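Local coordinates for Lmo0305 protein (Listeria monocytogenes, PDB 3PJ0), which belongs to the beta-eliminating lyase family of pyridoxal-phosphate proteins with the aminotransferase-like fold, at residues E51-E54 and T55-K59; P155-E158 and E159-K162. One frame throughout, in Å; residues are numbered along the deposited sequence. Where two conformers were deposited one is given.

Overall arrangement
Both contacts are local, made along a helix in the part of the chain that carries the seven-stranded mixed sheet of the pyridoxal-phosphate-dependent aminotransferase-like fold. Contact 1 (51-54 with 55-59) covers two turns inside helix 48-61, beside edge strand 65-69 and strand 216-220. Contact 2 (155-158 with 159-162) lies at the N-terminal start of helix 157-170, which connects the neighbouring parallel strands 140-144 and 173-178. Their centres are 28 Å apart and their nearest atoms about 15 Å, with no touch between them. The cofactor is carried by Lys208 as a lysine-pyridoxal-phosphate adduct; contact 1 packs on Phe206, two residues before it in the chain. Contact 2 is a surface contact, whereas contact 1 is partly buried.

Contact 1 (E51-E54 and T55-K59); sequences EDFE and TKIAK
Ile57 lays its CG1 over one face of the ring of Phe53, the residue one turn earlier in the helix, in a CH-pi contact 3.8 Å from Ile57 CG1 to the ring centroid. The carbon sits 17° off the ring normal, displaced toward the rim, and is nearest to CZ. Phe53 swings its CG anti to the backbone N (chi1 -173°), which carries the far end of the ring back toward Ile57 although its CB points away. Phe206 meets the same ring edge-to-face, while Ile217 touches both side chains.

Among the hydrogen bonds, Glu51 O is gripped twice by Thr55: by the backbone N at 2.9 Å and by OG1, also at 2.9 Å from Glu51 O. The two donors arrive from opposite faces of the carbonyl plane. Thr55 OG1 reaches back because it stands beside its own backbone N, with chi1 -57°. A water donates to both Thr55 OG1 and Asp52 OD1, bridging the two side chains on the exposed flank. The regular i to i+4 bonds continue with Lys56 N to Asp52 O, Ile57 N to Phe53 O and Ala58 N to Glu54 O, the last 2.8 Å long.

Two of the charged ends, those of Lys56 and Glu54, find partners outside the two segments. Lys56 NZ forms salt bridges with Asp250 and Glu254 of helix 243-256, and Glu54 OE2 accepts from Phe68 N of strand 65-69. This is an amphipathic alpha-helical stretch, with a threonine hydroxyl bonded back to the i-4 carbonyl, packed on the mixed sheet of the aminotransferase-like fold.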
ATOM      1  N   GLU A  51       8.115 -13.087   5.291  1.00 12.85           N
ATOM      2  CA  GLU A  51       8.599 -14.300   4.613  1.00 13.25           C
ATOM      3  C   GLU A  51       7.856 -15.555   5.032  1.00 12.98           C
ATOM      4  O   GLU A  51       7.540 -16.397   4.179  1.00 12.44           O
ATOM      5  CB  GLU A  51      10.097 -14.494   4.843  1.00 13.92           C
ATOM      6  CG  GLU A  51      10.918 -13.387   4.254  1.00 17.05           C
ATOM      7  CD  GLU A  51      12.406 -13.615   4.399  1.00 22.44           C
ATOM      8  OE1 GLU A  51      12.806 -14.811   4.357  1.00 25.86           O
ATOM      9  OE2 GLU A  51      13.150 -12.603   4.514  1.00 19.26           O
ATOM     10  N   ASP A  52       7.575 -15.695   6.330  1.00 12.95           N
ATOM     11  CA  ASP A  52       6.828 -16.845   6.808  1.00 13.94           C
ATOM     12  C   ASP A  52       5.405 -16.866   6.233  1.00 13.41           C
ATOM     13  O   ASP A  52       4.906 -17.931   5.902  1.00 12.78           O
ATOM     14  CB  ASP A  52       6.774 -16.897   8.326  1.00 14.84           C
ATOM     15  CG  ASP A  52       8.161 -17.103   8.963  1.00 16.38           C
ATOM     16  OD1 ASP A  52       9.148 -17.257   8.247  1.00 19.92           O
ATOM     17  OD2 ASP A  52       8.246 -17.036  10.189  1.00 20.91           O
ATOM     18  N   PHE A  53       4.757 -15.699   6.128  1.00 12.06           N
ATOM     19  CA  PHE A  53       3.392 -15.667   5.603  1.00 11.68           C
ATOM     20  C   PHE A  53       3.391 -15.998   4.119  1.00 10.61           C
ATOM     21  O   PHE A  53       2.541 -16.757   3.640  1.00 10.22           O
ATOM     22  CB  PHE A  53       2.715 -14.322   5.845  1.00 11.31           C
ATOM     23  CG  PHE A  53       1.259 -14.306   5.471  1.00 11.94           C
ATOM     24  CD1 PHE A  53       0.342 -15.041   6.199  1.00 11.41           C
ATOM     25  CD2 PHE A  53       0.816 -13.562   4.385  1.00 12.71           C
ATOM     26  CE1 PHE A  53      -1.019 -15.046   5.823  1.00 12.77           C
ATOM     27  CE2 PHE A  53      -0.512 -13.548   4.024  1.00 11.88           C
ATOM     28  CZ  PHE A  53      -1.439 -14.284   4.757  1.00 10.95           C
ATOM     29  N   GLU A  54       4.331 -15.434   3.381  1.00 11.13           N
ATOM     30  CA  GLU A  54       4.457 -15.766   1.949  1.00 11.10           C
ATOM     31  C   GLU A  54       4.668 -17.278   1.750  1.00 11.04           C
ATOM     32  O   GLU A  54       3.982 -17.919   0.955  1.00 10.68           O
ATOM     33  CB  GLU A  54       5.618 -14.985   1.328  1.00 11.29           C
ATOM     34  CG  GLU A  54       5.338 -13.453   1.261  1.00 11.73           C
ATOM     35  CD  GLU A  54       6.510 -12.624   0.837  1.00 12.15           C
ATOM     36  OE1 GLU A  54       7.672 -13.097   1.005  1.00 12.37           O
ATOM     37  OE2 GLU A  54       6.295 -11.465   0.382  1.00 11.73           O
ATOM     38  N   THR A  55       5.593 -17.849   2.512  1.00 11.49           N
ATOM     39  CA  THR A  55       5.895 -19.317   2.397  1.00 11.85           C
ATOM     40  C   THR A  55       4.662 -20.174   2.704  1.00 11.42           C
ATOM     41  O   THR A  55       4.362 -21.127   1.998  1.00 11.22           O
ATOM     42  CB  THR A  55       7.092 -19.692   3.274  1.00 11.82           C
ATOM     43  OG1 THR A  55       8.195 -18.873   2.879  1.00 13.91           O
ATOM     44  CG2 THR A  55       7.495 -21.177   3.080  1.00 15.82           C
ATOM     45  N   LYS A  56       3.918 -19.784   3.729  1.00 12.05           N
ATOM     46  CA  LYS A  56       2.699 -20.486   4.129  1.00 11.82           C
ATOM     47  C   LYS A  56       1.588 -20.475   3.067  1.00 11.83           C
ATOM     48  O   LYS A  56       0.965 -21.510   2.786  1.00 11.17           O
ATOM     49  CB  LYS A  56       2.161 -19.845   5.393  1.00 12.58           C
ATOM     50  CG  LYS A  56       0.834 -20.380   5.874  1.00 12.75           C
ATOM     51  CD  LYS A  56       0.420 -19.680   7.148  1.00 12.96           C
ATOM     52  CE  LYS A  56      -0.962 -20.039   7.555  1.00 14.06           C
ATOM     53  NZ  LYS A  56      -1.259 -19.588   8.961  1.00 14.36           N
ATOM     54  N   ILE A  57       1.325 -19.308   2.494  1.00 10.74           N
ATOM     55  CA  ILE A  57       0.272 -19.199   1.489  1.00 11.00           C
ATOM     56  C   ILE A  57       0.758 -19.838   0.190  1.00 10.92           C
ATOM     57  O   ILE A  57      -0.009 -20.509  -0.497  1.00 11.32           O
ATOM     58  CB  ILE A  57      -0.175 -17.733   1.279  1.00 10.57           C
ATOM     59  CG1 ILE A  57      -0.629 -17.133   2.635  1.00 11.57           C
ATOM     60  CG2 ILE A  57      -1.289 -17.666   0.227  1.00  9.98           C
ATOM     61  CD1 ILE A  57      -1.808 -17.848   3.285  1.00 12.74           C
ATOM     62  N   ALA A  58       2.043 -19.700  -0.125  1.00 11.24           N
ATOM     63  CA  ALA A  58       2.561 -20.368  -1.315  1.00 11.82           C
ATOM     64  C   ALA A  58       2.326 -21.882  -1.201  1.00 12.69           C
ATOM     65  O   ALA A  58       1.887 -22.495  -2.156  1.00 12.93           O
ATOM     66  CB  ALA A  58       4.059 -20.047  -1.564  1.00 11.08           C
ATOM     67  N   LYS A  59       2.593 -22.469  -0.035  1.00 13.18           N
ATOM     68  CA  LYS A  59       2.377 -23.911   0.166  1.00 14.26           C
ATOM     69  C   LYS A  59       0.879 -24.303   0.036  1.00 13.56           C
ATOM     70  O   LYS A  59       0.534 -25.309  -0.599  1.00 12.26           O
ATOM     71  CB  LYS A  59       2.946 -24.345   1.513  1.00 14.82           C
ATOM     72  CG  LYS A  59       2.812 -25.820   1.815  1.00 18.72           C
ATOM     73  CD  LYS A  59       3.540 -26.151   3.088  1.00 21.24           C
ATOM     74  CE  LYS A  59       3.568 -27.634   3.366  1.00 25.28           C
ATOM     75  NZ  LYS A  59       4.242 -27.901   4.672  1.00 29.52           N
TER
HETATM   76  O   HOH W   1       9.890 -18.595   5.504  1.00 34.29           O

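Contact 2 (P155-E158 and E159-K162); sequences PAFE and ELEK
Phe157 holds CG anti to its N (chi1 -165°), and Glu161, one turn later, turns CG beside its own N (chi1 -68°) and then runs extended; together these torsions bring the carboxylate across to the ring edge, the two side chains crossing at about a right angle. Glu161 OE2 lies at that edge, near the ring plane, 3.4 Å from Phe157 CE2, where the partly positive C-H rim would favour an acidic oxygen. Ring and carboxylate planes are 66° apart. In one of its two conformers Leu160 brings CD2 obliquely to the ring, 4.2 Å from Phe157 CE1; the Tyr188 ring meets that of Phe157 edge-to-face.

Ala156 is the N-cap of helix 157-170, the crossover helix of a beta-alpha-beta unit between strands 140-144 and 173-178. The first turn is loosely bonded: Ala156 O takes weak bonds from Glu159 N (3.0 Å) and Leu160 N (3.3 Å). Regular geometry follows, with Glu161 N bonded to Phe157 O at 3.0 Å and Lys162 N to Glu158 O at 3.1 Å.

Glu158 and Glu161 lie alongside each other, pointing the same way. Between Glu158 OE2 and Glu161 OE1 the distance is 5.2 Å, and a water donates to Glu161 OE1 and to Glu158 O.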
ATOM      1  N   PRO A 155     -17.836 -21.815 -13.920  1.00 11.31           N
ATOM      2  CA  PRO A 155     -17.945 -22.892 -14.873  1.00 11.92           C
ATOM      3  C   PRO A 155     -17.775 -24.240 -14.153  1.00 12.86           C
ATOM      4  O   PRO A 155     -17.162 -24.325 -13.068  1.00 12.45           O
ATOM      5  CB  PRO A 155     -16.755 -22.655 -15.794  1.00 11.38           C
ATOM      6  CG  PRO A 155     -15.723 -22.050 -14.903  1.00 11.46           C
ATOM      7  CD  PRO A 155     -16.538 -21.131 -14.004  1.00 10.29           C
ATOM      8  N   ALA A 156     -18.317 -25.293 -14.741  1.00 13.52           N
ATOM      9  CA  ALA A 156     -18.030 -26.632 -14.237  1.00 13.70           C
ATOM     10  C   ALA A 156     -16.494 -26.783 -14.159  1.00 13.82           C
ATOM     11  O   ALA A 156     -15.762 -26.215 -14.982  1.00 13.39           O
ATOM     12  CB  ALA A 156     -18.613 -27.664 -15.177  1.00 14.82           C
ATOM     13  N   PHE A 157     -16.009 -27.547 -13.182  1.00 14.03           N
ATOM     14  CA  PHE A 157     -14.564 -27.712 -13.040  1.00 14.09           C
ATOM     15  C   PHE A 157     -13.938 -28.298 -14.314  1.00 14.64           C
ATOM     16  O   PHE A 157     -12.900 -27.840 -14.762  1.00 14.46           O
ATOM     17  CB  PHE A 157     -14.184 -28.537 -11.796  1.00 14.52           C
ATOM     18  CG  PHE A 157     -12.716 -28.415 -11.438  1.00 13.59           C
ATOM     19  CD1 PHE A 157     -12.254 -27.301 -10.754  1.00 13.93           C
ATOM     20  CD2 PHE A 157     -11.798 -29.379 -11.840  1.00 15.88           C
ATOM     21  CE1 PHE A 157     -10.899 -27.164 -10.447  1.00 14.16           C
ATOM     22  CE2 PHE A 157     -10.435 -29.242 -11.532  1.00 15.26           C
ATOM     23  CZ  PHE A 157      -9.996 -28.134 -10.853  1.00 15.44           C
ATOM     24  N   GLU A 158     -14.609 -29.262 -14.930  1.00 15.20           N
ATOM     25  CA  GLU A 158     -14.100 -29.887 -16.161  1.00 15.74           C
ATOM     26  C   GLU A 158     -13.890 -28.876 -17.288  1.00 15.47           C
ATOM     27  O   GLU A 158     -13.040 -29.060 -18.155  1.00 15.30           O
ATOM     28  CB  GLU A 158     -15.013 -31.023 -16.624  1.00 16.76           C
ATOM     29  CG  GLU A 158     -15.066 -32.204 -15.653  1.00 18.28           C
ATOM     30  CD  GLU A 158     -15.901 -31.933 -14.405  1.00 20.61           C
ATOM     31  OE1 GLU A 158     -16.642 -30.925 -14.382  1.00 22.73           O
ATOM     32  OE2 GLU A 158     -15.798 -32.713 -13.446  1.00 21.29           O
ATOM     33  N   GLU A 159     -14.679 -27.803 -17.298  1.00 14.90           N
ATOM     34  CA  GLU A 159     -14.525 -26.778 -18.317  1.00 14.61           C
ATOM     35  C   GLU A 159     -13.303 -25.895 -18.029  1.00 14.27           C
ATOM     36  O   GLU A 159     -12.658 -25.367 -18.948  1.00 14.00           O
ATOM     37  CB  GLU A 159     -15.816 -25.966 -18.452  1.00 15.43           C
ATOM     38  CG  GLU A 159     -17.015 -26.790 -18.926  1.00 18.58           C
ATOM     39  CD  GLU A 159     -16.875 -27.400 -20.339  1.00 20.69           C
ATOM     40  OE1 GLU A 159     -15.970 -27.004 -21.105  1.00 24.84           O
ATOM     41  OE2 GLU A 159     -17.716 -28.259 -20.689  1.00 21.67           O
ATOM     42  N   LEU A 160     -12.981 -25.715 -16.749  1.00 12.93           N
ATOM     43  CA  LEU A 160     -11.791 -24.970 -16.366  1.00 12.39           C
ATOM     44  C   LEU A 160     -10.581 -25.811 -16.785  1.00 12.48           C
ATOM     45  O   LEU A 160      -9.626 -25.289 -17.315  1.00 12.39           O
ATOM     46  CB  LEU A 160     -11.849 -24.695 -14.854  0.55 12.13           C
ATOM     47  CG  LEU A 160     -10.872 -23.727 -14.201  0.55 11.15           C
ATOM     48  CD1 LEU A 160     -10.948 -22.350 -14.852  0.55 11.35           C
ATOM     49  CD2 LEU A 160     -11.202 -23.640 -12.715  0.55 11.04           C
ATOM     50  N   GLU A 161     -10.659 -27.128 -16.605  1.00 11.95           N
ATOM     51  CA  GLU A 161      -9.578 -28.020 -17.055  1.00 12.90           C
ATOM     52  C   GLU A 161      -9.348 -27.877 -18.563  1.00 13.48           C
ATOM     53  O   GLU A 161      -8.227 -27.737 -19.038  1.00 13.37           O
ATOM     54  CB  GLU A 161      -9.889 -29.478 -16.704  1.00 13.54           C
ATOM     55  CG  GLU A 161      -9.871 -29.759 -15.204  1.00 12.93           C
ATOM     56  CD  GLU A 161     -10.313 -31.176 -14.842  1.00 18.15           C
ATOM     57  OE1 GLU A 161     -11.157 -31.755 -15.555  1.00 18.19           O
ATOM     58  OE2 GLU A 161      -9.805 -31.720 -13.835  1.00 21.31           O
ATOM     59  N   LYS A 162     -10.423 -27.884 -19.322  1.00 13.82           N
ATOM     60  CA  LYS A 162     -10.326 -27.749 -20.783  1.00 15.18           C
ATOM     61  C   LYS A 162      -9.738 -26.377 -21.190  1.00 14.50           C
ATOM     62  O   LYS A 162      -8.984 -26.258 -22.167  1.00 15.27           O
ATOM     63  CB  LYS A 162     -11.694 -28.041 -21.413  1.00 15.00           C
ATOM     64  CG  LYS A 162     -12.095 -29.495 -21.218  1.00 18.13           C
ATOM     65  CD  LYS A 162     -13.524 -29.813 -21.608  1.00 22.12           C
ATOM     66  CE  LYS A 162     -13.759 -31.323 -21.433  1.00 24.67           C
ATOM     67  NZ  LYS A 162     -15.199 -31.719 -21.495  1.00 24.69           N
TER
HETATM   68  O   HOH W   2     -12.044 -31.895 -18.030  1.00 27.32           O